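Local coordinates for AT-rich DNA-binding protein (Thermus thermophilus, PDB 2DT5) that probably represses transcription in response to the cellular NADH/NAD(+) balance, binding DNA as a homodimer and holding the dinucleotide in a Rossmann fold, at residues W81-V86 and E103-R108; G139-A144 and A163-I168; A144-P149 and I168-P173. The protein carries 1 engineered substitution. One frame throughout, in Å; residues are numbered along the deposited sequence.

Contact 1 of 3, residues W81-V86 and E103-R108; sequences WGLCIV and ESFELR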
loop_
_atom_site.group_PDB
_atom_site.type_symbol
_atom_site.label_atom_id
_atom_site.label_comp_id
_atom_site.label_asym_id
_atom_site.label_seq_id
_atom_site.Cartn_x
_atom_site.Cartn_y
_atom_site.Cartn_z
ATOM N N TRP B 81 -10.336 14.722 -10.522
ATOM C CA TRP B 81 -9.099 14.601 -11.290
ATOM C C TRP B 81 -9.231 13.686 -12.502
ATOM O O TRP B 81 -9.899 12.655 -12.446
ATOM C CB TRP B 81 -7.970 14.055 -10.420
ATOM C CG TRP B 81 -7.610 14.901 -9.244
ATOM C CD1 TRP B 81 -8.146 14.838 -7.985
ATOM C CD2 TRP B 81 -6.574 15.893 -9.191
ATOM N NE1 TRP B 81 -7.498 15.730 -7.148
ATOM C CE2 TRP B 81 -6.535 16.391 -7.865
ATOM C CE3 TRP B 81 -5.683 16.420 -10.140
ATOM C CZ2 TRP B 81 -5.622 17.369 -7.459
ATOM C CZ3 TRP B 81 -4.774 17.402 -9.733
ATOM C CH2 TRP B 81 -4.760 17.868 -8.400
ATOM N N GLY B 82 -8.581 14.059 -13.596
ATOM C CA GLY B 82 -8.624 13.231 -14.790
ATOM C C GLY B 82 -7.430 12.285 -14.787
ATOM O O GLY B 82 -6.286 12.727 -14.634
ATOM N N LEU B 83 -7.679 10.987 -14.935
ATOM C CA LEU B 83 -6.583 10.021 -14.941
ATOM C C LEU B 83 -6.481 9.262 -16.259
ATOM O O LEU B 83 -7.384 9.299 -17.096
ATOM C CB LEU B 83 -6.719 8.939 -13.832
ATOM C CG LEU B 83 -7.226 9.244 -12.420
ATOM C CD1 LEU B 83 -7.044 8.013 -11.546
ATOM C CD2 LEU B 83 -6.513 10.437 -11.824
ATOM N N CYS B 84 -5.390 8.575 -16.449
ATOM C CA CYS B 84 -5.207 7.739 -17.612
ATOM C C CYS B 84 -4.362 6.567 -17.173
ATOM O O CYS B 84 -3.674 6.610 -16.151
ATOM C CB CYS B 84 -4.528 8.503 -18.747
ATOM S SG CYS B 84 -2.772 8.890 -18.451
ATOM N N ILE B 85 -4.403 5.506 -17.961
ATOM C CA ILE B 85 -3.599 4.343 -17.673
ATOM C C ILE B 85 -2.682 4.211 -18.877
ATOM O O ILE B 85 -3.143 4.278 -20.030
ATOM C CB ILE B 85 -4.466 3.075 -17.544
ATOM C CG1 ILE B 85 -5.403 3.194 -16.326
ATOM C CG2 ILE B 85 -3.565 1.870 -17.410
ATOM C CD1 ILE B 85 -6.490 2.106 -16.238
ATOM N N VAL B 86 -1.387 4.063 -18.622
ATOM C CA VAL B 86 -0.430 3.884 -19.699
ATOM C C VAL B 86 0.133 2.475 -19.545
ATOM O O VAL B 86 0.857 2.188 -18.602
ATOM C CB VAL B 86 0.706 4.928 -19.622
ATOM C CG1 VAL B 86 1.833 4.563 -20.617
ATOM C CG2 VAL B 86 0.140 6.321 -19.950
ATOM N N GLU B 103 -15.639 9.397 -6.959
ATOM C CA GLU B 103 -15.881 10.623 -7.709
ATOM C C GLU B 103 -14.661 11.503 -7.905
ATOM O O GLU B 103 -14.595 12.254 -8.866
ATOM C CB GLU B 103 -16.980 11.456 -7.039
ATOM C CG GLU B 103 -18.367 10.883 -7.212
ATOM C CD GLU B 103 -19.454 11.947 -7.156
ATOM O OE1 GLU B 103 -20.645 11.563 -7.174
ATOM O OE2 GLU B 103 -19.119 13.158 -7.101
ATOM N N SER B 104 -13.700 11.409 -6.999
ATOM C CA SER B 104 -12.491 12.230 -7.076
ATOM C C SER B 104 -11.558 11.929 -8.245
ATOM O O SER B 104 -10.846 12.818 -8.718
ATOM C CB SER B 104 -11.700 12.094 -5.786
ATOM O OG SER B 104 -12.518 12.350 -4.664
ATOM N N PHE B 105 -11.560 10.682 -8.707
ATOM C CA PHE B 105 -10.669 10.265 -9.790
ATOM C C PHE B 105 -11.438 9.658 -10.944
ATOM O O PHE B 105 -12.114 8.646 -10.783
ATOM C CB PHE B 105 -9.667 9.256 -9.246
ATOM C CG PHE B 105 -8.956 9.733 -8.023
ATOM C CD1 PHE B 105 -9.260 9.202 -6.779
ATOM C CD2 PHE B 105 -8.011 10.748 -8.108
ATOM C CE1 PHE B 105 -8.641 9.668 -5.639
ATOM C CE2 PHE B 105 -7.377 11.226 -6.961
ATOM C CZ PHE B 105 -7.691 10.689 -5.727
ATOM N N GLU B 106 -11.316 10.265 -12.116
ATOM C CA GLU B 106 -12.047 9.792 -13.275
ATOM C C GLU B 106 -11.097 9.453 -14.413
ATOM O O GLU B 106 -10.348 10.315 -14.868
ATOM C CB GLU B 106 -13.019 10.887 -13.717
ATOM C CG GLU B 106 -13.991 10.474 -14.782
ATOM C CD GLU B 106 -14.667 11.673 -15.433
ATOM O OE1 GLU B 106 -15.707 11.480 -16.099
ATOM O OE2 GLU B 106 -14.149 12.804 -15.289
ATOM N N LEU B 107 -11.141 8.199 -14.865
ATOM C CA LEU B 107 -10.290 7.710 -15.949
ATOM C C LEU B 107 -10.738 8.307 -17.283
ATOM O O LEU B 107 -11.908 8.167 -17.665
ATOM C CB LEU B 107 -10.374 6.183 -16.012
ATOM C CG LEU B 107 -9.725 5.414 -14.850
ATOM C CD1 LEU B 107 -10.269 4.005 -14.801
ATOM C CD2 LEU B 107 -8.218 5.388 -15.019
ATOM N N ARG B 108 -9.819 8.956 -18.000
ATOM C CA ARG B 108 -10.186 9.583 -19.271
ATOM C C ARG B 108 -9.302 9.206 -20.437
ATOM O O ARG B 108 -9.373 9.832 -21.491
ATOM C CB ARG B 108 -10.180 11.110 -19.135
ATOM C CG ARG B 108 -11.160 11.636 -18.103
ATOM C CD ARG B 108 -10.968 13.136 -17.830
ATOM N NE ARG B 108 -11.794 13.554 -16.701
ATOM C CZ ARG B 108 -11.710 14.729 -16.081
ATOM N NH1 ARG B 108 -10.829 15.643 -16.471
ATOM N NH2 ARG B 108 -12.502 14.981 -15.052
#
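Trp81 bonds to the parallel strand beside it, 105-112, through both its N and its O. Trp81 N donates to Ser104 O at 2.7 Å, and Trp81 O takes the N-H of Glu106; farther on, Leu83 N reaches Glu106 O and Leu83 O accepts from Arg108 N at 2.6 Å. Between Trp81 and Leu83, Gly82 turns its own polar atoms toward the strand 143-146 side and meets Glu106 O with a CA-H...O contact.

The apolar packing lies on the face that bears Trp81, Leu83, Phe105 and Leu107. The five-membered ring of Trp81 and the phenyl ring run side by side with planes 21° apart, yet are slid so far that they barely overlap; Trp81 CD1 comes 3.8 Å from Phe105 CE2. Leu83 lays CD1 against Phe105 CB at 3.7 Å, while Leu107 CD2 reaches Ile85 CG1. Leu193 of the second subunit packs on Leu83 and Phe105.

On the other face the chemistry is ionic. Arg108 grips Glu106 OE2 side-on with NE and NH2, the latter at 2.7 Å, both directed nearly in the guanidinium plane. With CG anti to its carbonyl carbon (chi1 -61°) and the chain extended to NE, Arg108 lays one face of that group over Gly82 CA, where a side chain would collide with NH1, and NH1 itself binds Arg140 O.

The sheet here thus divides its chemistry: one face is apolar and joins the dimer interface, while the other pairs a carboxylate with an arginine whose charge is probably partly neutralised by it.

Contact 2 of 3, residues G139-A144 and A163-I168; sequences GRIEIA and AGIKGI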
loop_
_atom_site.group_PDB
_atom_site.type_symbol
_atom_site.label_atom_id
_atom_site.label_comp_id
_atom_site.label_asym_id
_atom_site.label_seq_id
_atom_site.Cartn_x
_atom_site.Cartn_y
_atom_site.Cartn_z
ATOM N N GLY B 139 -4.932 19.870 -20.138
ATOM C CA GLY B 139 -6.245 20.289 -19.702
ATOM C C GLY B 139 -7.271 19.206 -19.419
ATOM O O GLY B 139 -8.373 19.513 -18.978
ATOM N N ARG B 140 -6.937 17.943 -19.650
ATOM C CA ARG B 140 -7.913 16.883 -19.407
ATOM C C ARG B 140 -7.457 15.765 -18.478
ATOM O O ARG B 140 -8.278 15.161 -17.796
ATOM C CB ARG B 140 -8.354 16.268 -20.732
ATOM C CG ARG B 140 -9.291 17.146 -21.547
ATOM C CD ARG B 140 -9.360 16.688 -22.998
ATOM N NE ARG B 140 -8.601 15.460 -23.226
ATOM C CZ ARG B 140 -9.037 14.232 -22.955
ATOM N NH1 ARG B 140 -10.249 14.043 -22.445
ATOM N NH2 ARG B 140 -8.244 13.195 -23.178
ATOM N N ILE B 141 -6.155 15.495 -18.455
ATOM C CA ILE B 141 -5.610 14.431 -17.637
ATOM C C ILE B 141 -4.411 14.896 -16.821
ATOM O O ILE B 141 -3.382 15.276 -17.384
ATOM C CB ILE B 141 -5.183 13.267 -18.527
ATOM C CG1 ILE B 141 -6.409 12.748 -19.289
ATOM C CG2 ILE B 141 -4.519 12.180 -17.681
ATOM C CD1 ILE B 141 -6.092 11.738 -20.370
ATOM N N GLU B 142 -4.536 14.848 -15.497
ATOM C CA GLU B 142 -3.461 15.296 -14.629
ATOM C C GLU B 142 -2.606 14.174 -14.040
ATOM O O GLU B 142 -1.410 14.364 -13.808
ATOM C CB GLU B 142 -4.018 16.129 -13.465
ATOM C CG GLU B 142 -4.744 17.417 -13.837
ATOM C CD GLU B 142 -6.153 17.190 -14.373
ATOM O OE1 GLU B 142 -6.836 16.254 -13.908
ATOM O OE2 GLU B 142 -6.592 17.967 -15.248
ATOM N N ILE B 143 -3.217 13.014 -13.806
ATOM C CA ILE B 143 -2.520 11.879 -13.195
ATOM C C ILE B 143 -2.452 10.636 -14.096
ATOM O O ILE B 143 -3.448 10.240 -14.693
ATOM C CB ILE B 143 -3.225 11.503 -11.858
ATOM C CG1 ILE B 143 -3.098 12.680 -10.880
ATOM C CG2 ILE B 143 -2.661 10.197 -11.289
ATOM C CD1 ILE B 143 -3.795 12.475 -9.534
ATOM N N ALA B 144 -1.282 10.017 -14.183
ATOM C CA ALA B 144 -1.154 8.830 -15.013
ATOM C C ALA B 144 -0.791 7.611 -14.181
ATOM O O ALA B 144 0.075 7.687 -13.318
ATOM C CB ALA B 144 -0.088 9.051 -16.104
ATOM N N ALA B 163 4.146 15.291 -22.425
ATOM C CA ALA B 163 2.754 15.578 -22.765
ATOM C C ALA B 163 2.069 16.496 -21.754
ATOM O O ALA B 163 0.982 17.009 -22.013
ATOM C CB ALA B 163 1.976 14.266 -22.903
ATOM N N GLY B 164 2.696 16.696 -20.602
ATOM C CA GLY B 164 2.104 17.567 -19.604
ATOM C C GLY B 164 1.503 16.939 -18.351
ATOM O O GLY B 164 0.733 17.605 -17.646
ATOM N N ILE B 165 1.845 15.688 -18.046
ATOM C CA ILE B 165 1.302 15.037 -16.851
ATOM C C ILE B 165 1.727 15.827 -15.606
ATOM O O ILE B 165 2.770 16.485 -15.612
ATOM C CB ILE B 165 1.812 13.577 -16.718
ATOM C CG1 ILE B 165 0.824 12.733 -15.898
ATOM C CG2 ILE B 165 3.176 13.563 -16.046
ATOM C CD1 ILE B 165 -0.528 12.554 -16.561
ATOM N N LYS B 166 0.921 15.766 -14.543
ATOM C CA LYS B 166 1.244 16.479 -13.312
ATOM C C LYS B 166 1.699 15.512 -12.231
ATOM O O LYS B 166 2.462 15.874 -11.335
ATOM C CB LYS B 166 0.035 17.289 -12.818
ATOM C CG LYS B 166 -0.326 18.464 -13.718
ATOM C CD LYS B 166 -1.504 19.244 -13.175
ATOM C CE LYS B 166 -1.868 20.418 -14.093
ATOM N NZ LYS B 166 -3.140 21.094 -13.660
ATOM N N GLY B 167 1.224 14.277 -12.320
ATOM C CA GLY B 167 1.609 13.270 -11.353
ATOM C C GLY B 167 1.561 11.878 -11.961
ATOM O O GLY B 167 0.808 11.615 -12.899
ATOM N N ILE B 168 2.382 10.982 -11.430
ATOM C CA ILE B 168 2.404 9.607 -11.914
ATOM C C ILE B 168 2.335 8.634 -10.744
ATOM O O ILE B 168 3.154 8.686 -9.827
ATOM C CB ILE B 168 3.700 9.270 -12.708
ATOM C CG1 ILE B 168 3.861 10.198 -13.918
ATOM C CG2 ILE B 168 3.673 7.819 -13.156
ATOM C CD1 ILE B 168 5.136 9.970 -14.698
HETATM O O HOH W 1 -1.964 17.668 -17.098
#
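Glu142 O is gripped by two consecutive amides across the contact, Lys166 N at 2.8 Å and Gly167 N at 3.0 Å, the second lying in the carbonyl plane. Two residues on, Ala144 N donates to Gly167 O, which also receives a CA-H...O contact from Ile143. Ahead of this ladder a water donates to both Ile141 O and Gly164 O, two acceptors that cannot bond one another.

Apolar contact centres on Ile165. Its CG1 stands opposite the backbone N (chi1 -155°), and the chain then bends so that CD1 settles 3.6 Å from Ala144 CB and 3.4 Å from Glu142 O, with Ile141 CG2 at its margin. Leu160 of helix 150-163 packs on both Ile165 and Ala144. A serine here would remove CD1 and would probably open a gap beside Ala144 and Leu160.

Among the charged side chains, Lys166 extends alongside Glu142, its CD 3.8 Å from Glu142 CG, but Lys166 NZ stays 4.9 Å from Glu142 OE2; the carboxylate is held instead through OE1 by Gly82 N.

Gly164, with positive phi, ends helix 150-163 in a Schellman motif, and the chain then enters strand 167-170 parallel to strand 143-146: the beta-alpha-beta crossover of a Rossmann fold.

Contact 3 of 3, residues A144-P149 and I168-P173; sequences ALLTVP and ILNFAP. With NAD (nicotinamide-adenine-dinucleotide), chain L.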
loop_
_atom_site.group_PDB
_atom_site.type_symbol
_atom_site.label_atom_id
_atom_site.label_comp_id
_atom_site.label_asym_id
_atom_site.label_seq_id
_atom_site.Cartn_x
_atom_site.Cartn_y
_atom_site.Cartn_z
ATOM N N ALA B 144 -1.282 10.017 -14.183
ATOM C CA ALA B 144 -1.154 8.830 -15.013
ATOM C C ALA B 144 -0.791 7.611 -14.181
ATOM O O ALA B 144 0.075 7.687 -13.318
ATOM C CB ALA B 144 -0.088 9.051 -16.104
ATOM N N LEU B 145 -1.467 6.492 -14.438
ATOM C CA LEU B 145 -1.178 5.226 -13.752
ATOM C C LEU B 145 -0.232 4.479 -14.706
ATOM O O LEU B 145 -0.632 4.055 -15.802
ATOM C CB LEU B 145 -2.478 4.422 -13.512
ATOM C CG LEU B 145 -3.283 4.782 -12.246
ATOM C CD1 LEU B 145 -3.557 6.266 -12.206
ATOM C CD2 LEU B 145 -4.606 3.998 -12.213
ATOM N N LEU B 146 1.026 4.351 -14.297
ATOM C CA LEU B 146 2.030 3.715 -15.125
ATOM C C LEU B 146 2.139 2.230 -14.856
ATOM O O LEU B 146 2.676 1.819 -13.843
ATOM C CB LEU B 146 3.399 4.370 -14.911
ATOM C CG LEU B 146 4.462 3.999 -15.963
ATOM C CD1 LEU B 146 3.903 4.238 -17.377
ATOM C CD2 LEU B 146 5.721 4.826 -15.738
ATOM N N THR B 147 1.655 1.433 -15.800
ATOM C CA THR B 147 1.671 -0.014 -15.677
ATOM C C THR B 147 2.323 -0.686 -16.899
ATOM O O THR B 147 1.747 -1.594 -17.497
ATOM C CB THR B 147 0.223 -0.535 -15.489
ATOM O OG1 THR B 147 -0.621 0.068 -16.479
ATOM C CG2 THR B 147 -0.314 -0.127 -14.103
ATOM N N VAL B 148 3.506 -0.206 -17.288
ATOM C CA VAL B 148 4.244 -0.810 -18.395
ATOM C C VAL B 148 5.359 -1.624 -17.747
ATOM O O VAL B 148 5.667 -1.425 -16.569
ATOM C CB VAL B 148 4.886 0.265 -19.339
ATOM C CG1 VAL B 148 3.812 1.178 -19.899
ATOM C CG2 VAL B 148 5.933 1.081 -18.588
ATOM N N PRO B 149 5.968 -2.567 -18.489
ATOM C CA PRO B 149 7.053 -3.360 -17.896
ATOM C C PRO B 149 8.176 -2.430 -17.405
ATOM O O PRO B 149 8.298 -1.295 -17.875
ATOM C CB PRO B 149 7.521 -4.238 -19.060
ATOM C CG PRO B 149 6.305 -4.380 -19.901
ATOM C CD PRO B 149 5.712 -2.984 -19.876
ATOM N N ILE B 168 2.382 10.982 -11.430
ATOM C CA ILE B 168 2.404 9.607 -11.914
ATOM C C ILE B 168 2.335 8.634 -10.744
ATOM O O ILE B 168 3.154 8.686 -9.827
ATOM C CB ILE B 168 3.700 9.270 -12.708
ATOM C CG1 ILE B 168 3.861 10.198 -13.918
ATOM C CG2 ILE B 168 3.673 7.819 -13.156
ATOM C CD1 ILE B 168 5.136 9.970 -14.698
ATOM N N LEU B 169 1.357 7.752 -10.796
ATOM C CA LEU B 169 1.222 6.683 -9.831
ATOM C C LEU B 169 1.941 5.535 -10.533
ATOM O O LEU B 169 1.403 4.897 -11.442
ATOM C CB LEU B 169 -0.228 6.327 -9.530
ATOM C CG LEU B 169 -0.502 5.381 -8.360
ATOM C CD1 LEU B 169 -0.052 6.033 -7.060
ATOM C CD2 LEU B 169 -1.981 5.001 -8.296
ATOM N N ASN B 170 3.174 5.280 -10.110
ATOM C CA ASN B 170 4.065 4.308 -10.731
ATOM C C ASN B 170 3.971 2.904 -10.170
ATOM O O ASN B 170 4.322 2.675 -9.012
ATOM C CB ASN B 170 5.507 4.798 -10.582
ATOM C CG ASN B 170 6.508 3.807 -11.118
ATOM O OD1 ASN B 170 7.571 3.582 -10.522
ATOM N ND2 ASN B 170 6.181 3.207 -12.253
ATOM N N PHE B 171 3.483 1.955 -10.965
ATOM C CA PHE B 171 3.408 0.571 -10.499
ATOM C C PHE B 171 4.650 -0.230 -10.893
ATOM O O PHE B 171 4.934 -1.269 -10.294
ATOM C CB PHE B 171 2.170 -0.135 -11.051
ATOM C CG PHE B 171 0.865 0.430 -10.545
ATOM C CD1 PHE B 171 0.390 1.651 -11.017
ATOM C CD2 PHE B 171 0.132 -0.254 -9.578
ATOM C CE1 PHE B 171 -0.803 2.194 -10.537
ATOM C CE2 PHE B 171 -1.071 0.274 -9.080
ATOM C CZ PHE B 171 -1.539 1.497 -9.559
ATOM N N ALA B 172 5.373 0.240 -11.905
ATOM C CA ALA B 172 6.582 -0.465 -12.358
ATOM C C ALA B 172 7.629 -0.513 -11.247
ATOM O O ALA B 172 7.866 0.483 -10.561
ATOM C CB ALA B 172 7.157 0.222 -13.594
ATOM N N PRO B 173 8.261 -1.676 -11.042
ATOM C CA PRO B 173 9.279 -1.819 -9.994
ATOM C C PRO B 173 10.578 -1.129 -10.368
ATOM O O PRO B 173 11.584 -1.793 -10.583
ATOM C CB PRO B 173 9.455 -3.337 -9.889
ATOM C CG PRO B 173 9.285 -3.764 -11.330
ATOM C CD PRO B 173 8.089 -2.935 -11.788
HETATM P PA NAD L . 2.013 -6.917 -19.258
HETATM O O1A NAD L . 0.808 -7.800 -19.184
HETATM O O2A NAD L . 3.235 -7.394 -19.979
HETATM O O5B NAD L . 1.495 -5.574 -19.860
HETATM C C5B NAD L . 2.361 -4.440 -20.118
HETATM C C4B NAD L . 1.672 -3.621 -21.180
HETATM O O4B NAD L . 2.567 -2.477 -21.380
HETATM C C3B NAD L . 1.571 -4.267 -22.617
HETATM O O3B NAD L . 0.177 -4.247 -23.057
HETATM C C2B NAD L . 2.469 -3.415 -23.511
HETATM O O2B NAD L . 2.132 -3.315 -24.842
HETATM C C1B NAD L . 2.431 -2.105 -22.729
HETATM N N9A NAD L . 3.546 -1.235 -22.994
HETATM C C8A NAD L . 4.926 -1.443 -23.134
HETATM N N7A NAD L . 5.594 -0.329 -23.370
HETATM C C5A NAD L . 4.699 0.679 -23.406
HETATM C C6A NAD L . 4.820 2.128 -23.621
HETATM N N6A NAD L . 5.975 2.717 -23.842
HETATM N N1A NAD L . 3.614 2.832 -23.574
HETATM C C2A NAD L . 2.396 2.291 -23.354
HETATM N N3A NAD L . 2.231 0.914 -23.144
HETATM C C4A NAD L . 3.407 0.147 -23.183
HETATM O O3 NAD L . 2.471 -6.531 -17.772
HETATM P PN NAD L . 1.676 -6.603 -16.329
HETATM O O1N NAD L . 1.795 -7.966 -15.780
HETATM O O2N NAD L . 0.322 -6.025 -16.578
HETATM O O5D NAD L . 2.618 -5.632 -15.444
HETATM C C5D NAD L . 2.699 -4.208 -15.749
HETATM C C4D NAD L . 3.624 -3.554 -14.792
HETATM O O4D NAD L . 3.080 -3.722 -13.397
HETATM C C3D NAD L . 5.074 -4.195 -14.722
HETATM O O3D NAD L . 6.066 -3.160 -14.550
HETATM C C2D NAD L . 4.984 -5.058 -13.477
HETATM O O2D NAD L . 6.210 -5.439 -12.947
HETATM C C1D NAD L . 4.136 -4.126 -12.540
HETATM N N1N NAD L . 3.686 -4.862 -11.330
HETATM C C2N NAD L . 3.560 -4.065 -10.158
HETATM C C3N NAD L . 2.862 -4.446 -9.099
HETATM C C7N NAD L . 2.813 -3.571 -7.883
HETATM O O7N NAD L . 2.364 -4.064 -6.826
HETATM N N7N NAD L . 3.295 -2.318 -7.964
HETATM C C4N NAD L . 2.119 -5.779 -9.083
HETATM C C5N NAD L . 1.675 -6.101 -10.498
HETATM C C6N NAD L . 2.658 -5.906 -11.497
#
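Leu146 and Phe171 meet where two parallel strands of the Rossmann fold, 143-146 and 167-170, run out into the dinucleotide site at their C-terminal ends. Behind that point the contact is tight. Leu169 N binds Ala144 O at 2.8 Å, and Leu146 N returns a bond to Leu169 O. Leu146 O then takes the N-H of Phe171 in its carbonyl plane, at 3.0 Å, and lies at the edge of the phenyl ring.

Side chains fill both faces of this part. On one, Leu146 CB rests 3.9 Å from Ile168 CG2, and Ala156 of helix 150-163 packs on Leu146. On the other, Leu145 and Leu169 lie side by side, and Leu145 CG also meets the edge of the Phe171 ring at CE1. Thr147 CG2 touches CD1 of that ring at 3.6 Å. The Thr147 hydroxyl occupies the crowded position between backbone N and carbonyl carbon (chi1 48°), which turns it to Gly87 O and puts CG2 beside the phenylalanine. Leu91 and Leu95 of helix 90-96 add to the packing around Thr147 and Phe171.

Beyond Phe171 the two segments share no further hydrogen bond. Here the link between them is sparse, with Ala172 CB against Val148 O, and NAD joins both. Val148 CG1 lies 3.5 Å from adenine C4A, Pro149 CD packs by the adenosine ribose, and Pro173 CD approaches O2D of the nicotinamide ribose. The carboxamide nitrogen is held by a backbone carbonyl: NAD N7N donates to Phe171 O at 3.0 Å, N-H...O 164°. The ribose hydroxyl O3D, in turn, gives its hydrogen to Val148 O at 2.7 Å.

From the N terminus, the predicted DNA-binding region comes first; the chain then enters the Rossmann domain, where contact 1 closes the loop that carries helix 90-96. Only after that do contacts 2 and 3 open, on the same pair of strands. Their segments alternate along the chain and share Ala144 and Ile168, so they cross: contact 2 secures the start of the pairing where helix 150-163 ends, and contact 3 its end at NAD. Strand 81-86 lies next to strand 143-146, with Cys84 O and Leu145 N probably bonded. The three contacts thereby tie four neighbouring parallel strands into one sheet, and each also touches the second subunit.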